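Local coordinates for Di-haem cytochrome c peroxidase family protein (Burkholderia thailandensis E264, PDB 6NX0) that carries two c-type haems and forms an unusually stable bis-Fe(IV) state, probably acting as a cytochrome c peroxidase-like enzyme, at residues P183-A195 with S317-V329. Sequence-based numbering, arbitrary orientation.
Sequences PAPFGGLFSDGRA and SLFTDFGYDAIAV. With HEC (heme c), chain B.
The hydroxyl of Tyr-324 reaches into the loop that starts at Gly-187 and donates a short hydrogen bond, OH to Gly-187 O, of 2.7 Å. Its CG lies anti to its carbonyl carbon (chi1 -71°), which inserts the ring between residues 185-187 and 191-193: CD1 and CE1 run past Pro-185 O and Gly-187 O, both at the ring edge, while CE2 lies 3.5 Å from Ser-191 O. The hydroxyl meets Gly-193 CA end-on, 3.1 Å from OH, where a side chain would collide; glycine is therefore fitting, and its positive phi suits it too. A backbone bond, Gly-187 N to Phe-322 O at 2.9 Å, is nearly straight (167°). Phe-186 lays its CD2 against Gly-323 CA at 3.4 Å, eased by the lack of a side chain there, while Asp-321 OD2 sits at the ring edge with the carboxylate almost perpendicular. Asp-321 OD1 takes the N-H of Gly-323 in an Asx turn. A water joins Pro-185 O to Tyr-324 N. Asp-192 OD1 accepts from Arg-194 N and NH2 on opposite faces of its plane, its OD2 pairs with Arg-158, and Arg-194 NH2 holds haem O2D at 3.0 Å. Phe-190 N and Ser-191 N bond different propionates, at O2A and O1D. The Tyr-324 and Gly-187 bonds tie 317-329, in the second cytochrome c-like region, to the propionate-binding loop of the water-bearing, His-126-ligated haem in this dihaem CCP/MauG-family protein.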
loop_
_atom_site.group_PDB
_atom_site.type_symbol
_atom_site.label_atom_id
_atom_site.label_comp_id
_atom_site.label_asym_id
_atom_site.label_seq_id
_atom_site.Cartn_x
_atom_site.Cartn_y
_atom_site.Cartn_z
ATOM N N PRO A 183 -16.719 13.552 -8.884
ATOM C CA PRO A 183 -16.164 12.200 -9.029
ATOM C C PRO A 183 -14.773 12.108 -8.430
ATOM O O PRO A 183 -13.981 13.048 -8.506
ATOM C CB PRO A 183 -16.124 11.989 -10.543
ATOM C CG PRO A 183 -16.195 13.395 -11.153
ATOM C CD PRO A 183 -16.431 14.387 -10.060
ATOM N N ALA A 184 -14.479 10.952 -7.838
ATOM C CA ALA A 184 -13.207 10.778 -7.167
ATOM C C ALA A 184 -12.442 9.591 -7.739
ATOM O O ALA A 184 -13.037 8.640 -8.256
ATOM C CB ALA A 184 -13.413 10.573 -5.665
ATOM N N PRO A 185 -11.112 9.624 -7.642
ATOM C CA PRO A 185 -10.283 8.536 -8.165
ATOM C C PRO A 185 -10.164 7.385 -7.178
ATOM O O PRO A 185 -10.130 7.583 -5.957
ATOM C CB PRO A 185 -8.924 9.221 -8.372
ATOM C CG PRO A 185 -8.894 10.248 -7.246
ATOM C CD PRO A 185 -10.298 10.738 -7.117
ATOM N N PHE A 186 -10.121 6.178 -7.735
ATOM C CA PHE A 186 -9.920 4.955 -6.975
ATOM C C PHE A 186 -9.007 4.009 -7.739
ATOM O O PHE A 186 -8.982 4.000 -8.972
ATOM C CB PHE A 186 -11.256 4.229 -6.713
ATOM C CG PHE A 186 -12.211 5.020 -5.903
ATOM C CD1 PHE A 186 -13.069 5.927 -6.514
ATOM C CD2 PHE A 186 -12.235 4.905 -4.522
ATOM C CE1 PHE A 186 -13.951 6.682 -5.762
ATOM C CE2 PHE A 186 -13.111 5.654 -3.761
ATOM C CZ PHE A 186 -13.973 6.560 -4.389
ATOM N N GLY A 187 -8.299 3.153 -6.997
ATOM C CA GLY A 187 -7.556 2.086 -7.635
ATOM C C GLY A 187 -6.206 2.528 -8.159
ATOM O O GLY A 187 -5.756 3.656 -7.972
ATOM N N GLY A 188 -5.568 1.602 -8.843
ATOM C CA GLY A 188 -4.177 1.709 -9.252
ATOM C C GLY A 188 -3.231 1.237 -8.172
ATOM O O GLY A 188 -3.464 1.426 -6.978
ATOM N N LEU A 189 -2.133 0.625 -8.617
ATOM C CA LEU A 189 -1.108 0.137 -7.713
ATOM C C LEU A 189 -0.004 1.173 -7.555
ATOM O O LEU A 189 0.158 2.096 -8.361
ATOM C CB LEU A 189 -0.554 -1.199 -8.208
ATOM C CG LEU A 189 -1.598 -2.318 -8.131
ATOM C CD1 LEU A 189 -1.269 -3.406 -9.123
ATOM C CD2 LEU A 189 -1.659 -2.894 -6.728
ATOM N N PHE A 190 0.745 1.009 -6.464
ATOM C CA PHE A 190 1.599 2.023 -5.857
ATOM C C PHE A 190 0.744 3.096 -5.174
ATOM O O PHE A 190 -0.450 3.252 -5.464
ATOM C CB PHE A 190 2.561 2.688 -6.852
ATOM C CG PHE A 190 3.544 1.750 -7.497
ATOM C CD1 PHE A 190 4.512 1.103 -6.734
ATOM C CD2 PHE A 190 3.528 1.543 -8.868
ATOM C CE1 PHE A 190 5.450 0.269 -7.339
ATOM C CE2 PHE A 190 4.458 0.712 -9.477
ATOM C CZ PHE A 190 5.428 0.088 -8.722
ATOM N N SER A 191 1.355 3.859 -4.273
ATOM C CA SER A 191 0.618 4.840 -3.486
ATOM C C SER A 191 0.159 6.029 -4.309
ATOM O O SER A 191 -0.728 6.765 -3.855
ATOM C CB SER A 191 1.453 5.338 -2.320
ATOM O OG SER A 191 1.635 4.317 -1.357
ATOM N N ASP A 192 0.728 6.221 -5.503
ATOM C CA ASP A 192 0.274 7.234 -6.449
ATOM C C ASP A 192 -0.481 6.626 -7.627
ATOM O O ASP A 192 -0.765 7.323 -8.614
ATOM C CB ASP A 192 1.465 8.064 -6.925
ATOM C CG ASP A 192 2.541 7.223 -7.603
ATOM O OD1 ASP A 192 2.261 6.069 -7.979
ATOM O OD2 ASP A 192 3.683 7.720 -7.767
ATOM N N GLY A 193 -0.839 5.349 -7.541
ATOM C CA GLY A 193 -1.669 4.700 -8.539
ATOM C C GLY A 193 -1.084 4.619 -9.935
ATOM O O GLY A 193 -1.828 4.379 -10.893
ATOM N N ARG A 194 0.230 4.726 -10.078
ATOM C CA ARG A 194 0.824 4.845 -11.409
ATOM C C ARG A 194 0.873 3.540 -12.213
ATOM O O ARG A 194 1.166 3.614 -13.415
ATOM C CB ARG A 194 2.235 5.429 -11.308
ATOM C CG ARG A 194 3.270 4.542 -10.692
ATOM C CD ARG A 194 4.607 5.298 -10.582
ATOM N NE ARG A 194 5.673 4.477 -10.020
ATOM C CZ ARG A 194 5.849 4.256 -8.723
ATOM N NH1 ARG A 194 6.858 3.497 -8.327
ATOM N NH2 ARG A 194 5.023 4.782 -7.818
ATOM N N ALA A 195 0.576 2.370 -11.628
ATOM C CA ALA A 195 0.455 1.119 -12.375
ATOM C C ALA A 195 -0.999 0.663 -12.333
ATOM O O ALA A 195 -1.622 0.676 -11.281
ATOM C CB ALA A 195 1.368 0.023 -11.817
ATOM N N SER A 317 -14.168 -6.316 4.639
ATOM C CA SER A 317 -13.391 -5.520 5.591
ATOM C C SER A 317 -11.947 -5.518 5.116
ATOM O O SER A 317 -11.102 -6.255 5.626
ATOM C CB SER A 317 -13.506 -6.040 6.998
ATOM O OG SER A 317 -14.836 -5.892 7.480
ATOM N N LEU A 318 -11.668 -4.654 4.144
ATOM C CA LEU A 318 -10.305 -4.486 3.662
ATOM C C LEU A 318 -9.639 -3.254 4.252
ATOM O O LEU A 318 -8.433 -3.060 4.050
ATOM C CB LEU A 318 -10.286 -4.429 2.127
ATOM C CG LEU A 318 -10.813 -5.701 1.438
ATOM C CD1 LEU A 318 -10.896 -5.543 -0.062
ATOM C CD2 LEU A 318 -9.964 -6.912 1.806
ATOM N N PHE A 319 -10.379 -2.437 5.009
ATOM C CA PHE A 319 -9.836 -1.291 5.732
ATOM C C PHE A 319 -9.263 -0.243 4.786
ATOM O O PHE A 319 -8.329 0.492 5.115
ATOM C CB PHE A 319 -8.834 -1.767 6.790
ATOM C CG PHE A 319 -9.513 -2.558 7.861
ATOM C CD1 PHE A 319 -10.121 -1.918 8.927
ATOM C CD2 PHE A 319 -9.632 -3.925 7.750
ATOM C CE1 PHE A 319 -10.803 -2.660 9.897
ATOM C CE2 PHE A 319 -10.320 -4.659 8.726
ATOM C CZ PHE A 319 -10.892 -4.019 9.778
ATOM N N THR A 320 -9.875 -0.162 3.616
ATOM C CA THR A 320 -9.641 0.874 2.640
ATOM C C THR A 320 -10.717 0.747 1.580
ATOM O O THR A 320 -11.195 -0.355 1.292
ATOM C CB THR A 320 -8.258 0.795 1.976
ATOM O OG1 THR A 320 -8.226 1.827 0.981
ATOM C CG2 THR A 320 -8.005 -0.570 1.353
ATOM N N ASP A 321 -11.086 1.889 1.016
ATOM C CA ASP A 321 -11.924 1.929 -0.170
ATOM C C ASP A 321 -11.108 2.069 -1.447
ATOM O O ASP A 321 -11.686 2.179 -2.534
ATOM C CB ASP A 321 -12.960 3.062 -0.048
ATOM C CG ASP A 321 -12.345 4.452 0.033
ATOM O OD1 ASP A 321 -11.093 4.598 0.040
ATOM O OD2 ASP A 321 -13.146 5.428 0.111
ATOM N N PHE A 322 -9.774 2.012 -1.339
ATOM C CA PHE A 322 -8.835 2.209 -2.448
ATOM C C PHE A 322 -8.960 3.579 -3.084
ATOM O O PHE A 322 -8.487 3.778 -4.211
ATOM C CB PHE A 322 -8.979 1.103 -3.491
ATOM C CG PHE A 322 -8.838 -0.276 -2.891
ATOM C CD1 PHE A 322 -7.587 -0.759 -2.521
ATOM C CD2 PHE A 322 -9.952 -1.050 -2.626
ATOM C CE1 PHE A 322 -7.451 -2.030 -1.933
ATOM C CE2 PHE A 322 -9.810 -2.314 -2.034
ATOM C CZ PHE A 322 -8.548 -2.785 -1.696
ATOM N N GLY A 323 -9.526 4.527 -2.339
ATOM C CA GLY A 323 -9.533 5.919 -2.720
ATOM C C GLY A 323 -8.272 6.628 -2.285
ATOM O O GLY A 323 -7.320 6.021 -1.797
ATOM N N TYR A 324 -8.274 7.943 -2.485
ATOM C CA TYR A 324 -7.114 8.806 -2.280
ATOM C C TYR A 324 -7.468 9.955 -1.353
ATOM O O TYR A 324 -8.549 10.543 -1.457
ATOM C CB TYR A 324 -6.609 9.368 -3.632
ATOM C CG TYR A 324 -5.967 8.294 -4.471
ATOM C CD1 TYR A 324 -6.724 7.384 -5.215
ATOM C CD2 TYR A 324 -4.575 8.157 -4.497
ATOM C CE1 TYR A 324 -6.113 6.369 -5.938
ATOM C CE2 TYR A 324 -3.975 7.165 -5.208
ATOM C CZ TYR A 324 -4.732 6.278 -5.943
ATOM O OH TYR A 324 -4.048 5.296 -6.633
ATOM N N ASP A 325 -6.561 10.276 -0.437
ATOM C CA ASP A 325 -6.723 11.475 0.362
ATOM C C ASP A 325 -5.368 12.041 0.752
ATOM O O ASP A 325 -4.320 11.445 0.509
ATOM C CB ASP A 325 -7.588 11.200 1.594
ATOM C CG ASP A 325 -8.622 12.295 1.819
ATOM O OD1 ASP A 325 -8.258 13.498 1.774
ATOM O OD2 ASP A 325 -9.811 11.936 1.965
ATOM N N ALA A 326 -5.409 13.239 1.321
ATOM C CA ALA A 326 -4.232 14.055 1.589
ATOM C C ALA A 326 -4.223 14.354 3.079
ATOM O O ALA A 326 -4.850 15.318 3.530
ATOM C CB ALA A 326 -4.260 15.338 0.756
ATOM N N ILE A 327 -3.503 13.542 3.857
ATOM C CA ILE A 327 -3.445 13.758 5.308
ATOM C C ILE A 327 -2.139 14.410 5.758
ATOM O O ILE A 327 -2.021 14.773 6.944
ATOM C CB ILE A 327 -3.713 12.458 6.103
ATOM C CG1 ILE A 327 -2.578 11.429 5.971
ATOM C CG2 ILE A 327 -5.042 11.826 5.672
ATOM C CD1 ILE A 327 -2.692 10.257 6.961
ATOM N N ALA A 328 -1.163 14.588 4.849
ATOM C CA ALA A 328 0.024 15.409 5.100
ATOM C C ALA A 328 0.835 14.921 6.309
ATOM O O ALA A 328 1.144 15.676 7.231
ATOM C CB ALA A 328 -0.373 16.878 5.280
ATOM N N VAL A 329 1.230 13.656 6.282
ATOM C CA VAL A 329 2.110 13.184 7.355
ATOM C C VAL A 329 3.437 13.947 7.339
ATOM O O VAL A 329 3.834 14.529 6.310
ATOM C CB VAL A 329 2.348 11.664 7.297
ATOM C CG1 VAL A 329 1.044 10.909 7.339
ATOM C CG2 VAL A 329 3.189 11.291 6.094
HETATM FE FE HEC B . 7.604 -4.050 -4.235
HETATM C CHA HEC B . 5.059 -1.719 -3.929
HETATM C CHB HEC B . 5.486 -6.123 -5.892
HETATM C CHC HEC B . 10.271 -5.891 -5.386
HETATM C CHD HEC B . 9.810 -1.891 -2.707
HETATM N NA HEC B . 5.632 -3.972 -4.716
HETATM C C1A HEC B . 4.765 -2.914 -4.532
HETATM C C2A HEC B . 3.470 -3.294 -5.025
HETATM C C3A HEC B . 3.569 -4.556 -5.467
HETATM C C4A HEC B . 4.945 -4.971 -5.372
HETATM C CMA HEC B . 2.486 -5.366 -6.171
HETATM C CAA HEC B . 2.224 -2.389 -5.030
HETATM C CBA HEC B . 1.371 -2.662 -3.804
HETATM C CGA HEC B . 0.216 -1.707 -3.655
HETATM O O1A HEC B . -0.625 -1.994 -2.752
HETATM O O2A HEC B . 0.217 -0.623 -4.315
HETATM N NB HEC B . 7.858 -5.672 -5.428
HETATM C C1B HEC B . 6.827 -6.373 -6.038
HETATM C C2B HEC B . 7.410 -7.444 -6.800
HETATM C C3B HEC B . 8.742 -7.327 -6.753
HETATM C C4B HEC B . 9.039 -6.235 -5.857
HETATM C CMB HEC B . 6.594 -8.473 -7.588
HETATM C CAB HEC B . 9.817 -8.238 -7.379
HETATM C CBB HEC B . 9.771 -8.106 -8.922
HETATM N NC HEC B . 9.629 -3.926 -4.058
HETATM C C1C HEC B . 10.545 -4.831 -4.578
HETATM C C2C HEC B . 11.816 -4.549 -3.949
HETATM C C3C HEC B . 11.710 -3.467 -3.174
HETATM C C4C HEC B . 10.329 -3.034 -3.257
HETATM C CMC HEC B . 13.053 -5.454 -4.078
HETATM C CAC HEC B . 12.686 -3.014 -2.074
HETATM C CBC HEC B . 13.994 -2.470 -2.663
HETATM N ND HEC B . 7.441 -2.197 -3.424
HETATM C C1D HEC B . 8.500 -1.496 -2.814
HETATM C C2D HEC B . 8.018 -0.189 -2.447
HETATM C C3D HEC B . 6.598 -0.112 -2.878
HETATM C C4D HEC B . 6.296 -1.387 -3.469
HETATM C CMD HEC B . 8.855 0.930 -1.858
HETATM C CAD HEC B . 5.653 1.097 -2.753
HETATM C CBD HEC B . 6.104 2.106 -3.783
HETATM C CGD HEC B . 5.069 3.181 -4.067
HETATM O O1D HEC B . 3.991 3.153 -3.434
HETATM O O2D HEC B . 5.417 4.084 -4.878
HETATM O O HOH W 1 -10.838 8.901 -3.690
HETATM O O HOH W 2 7.903 -2.785 -5.997
#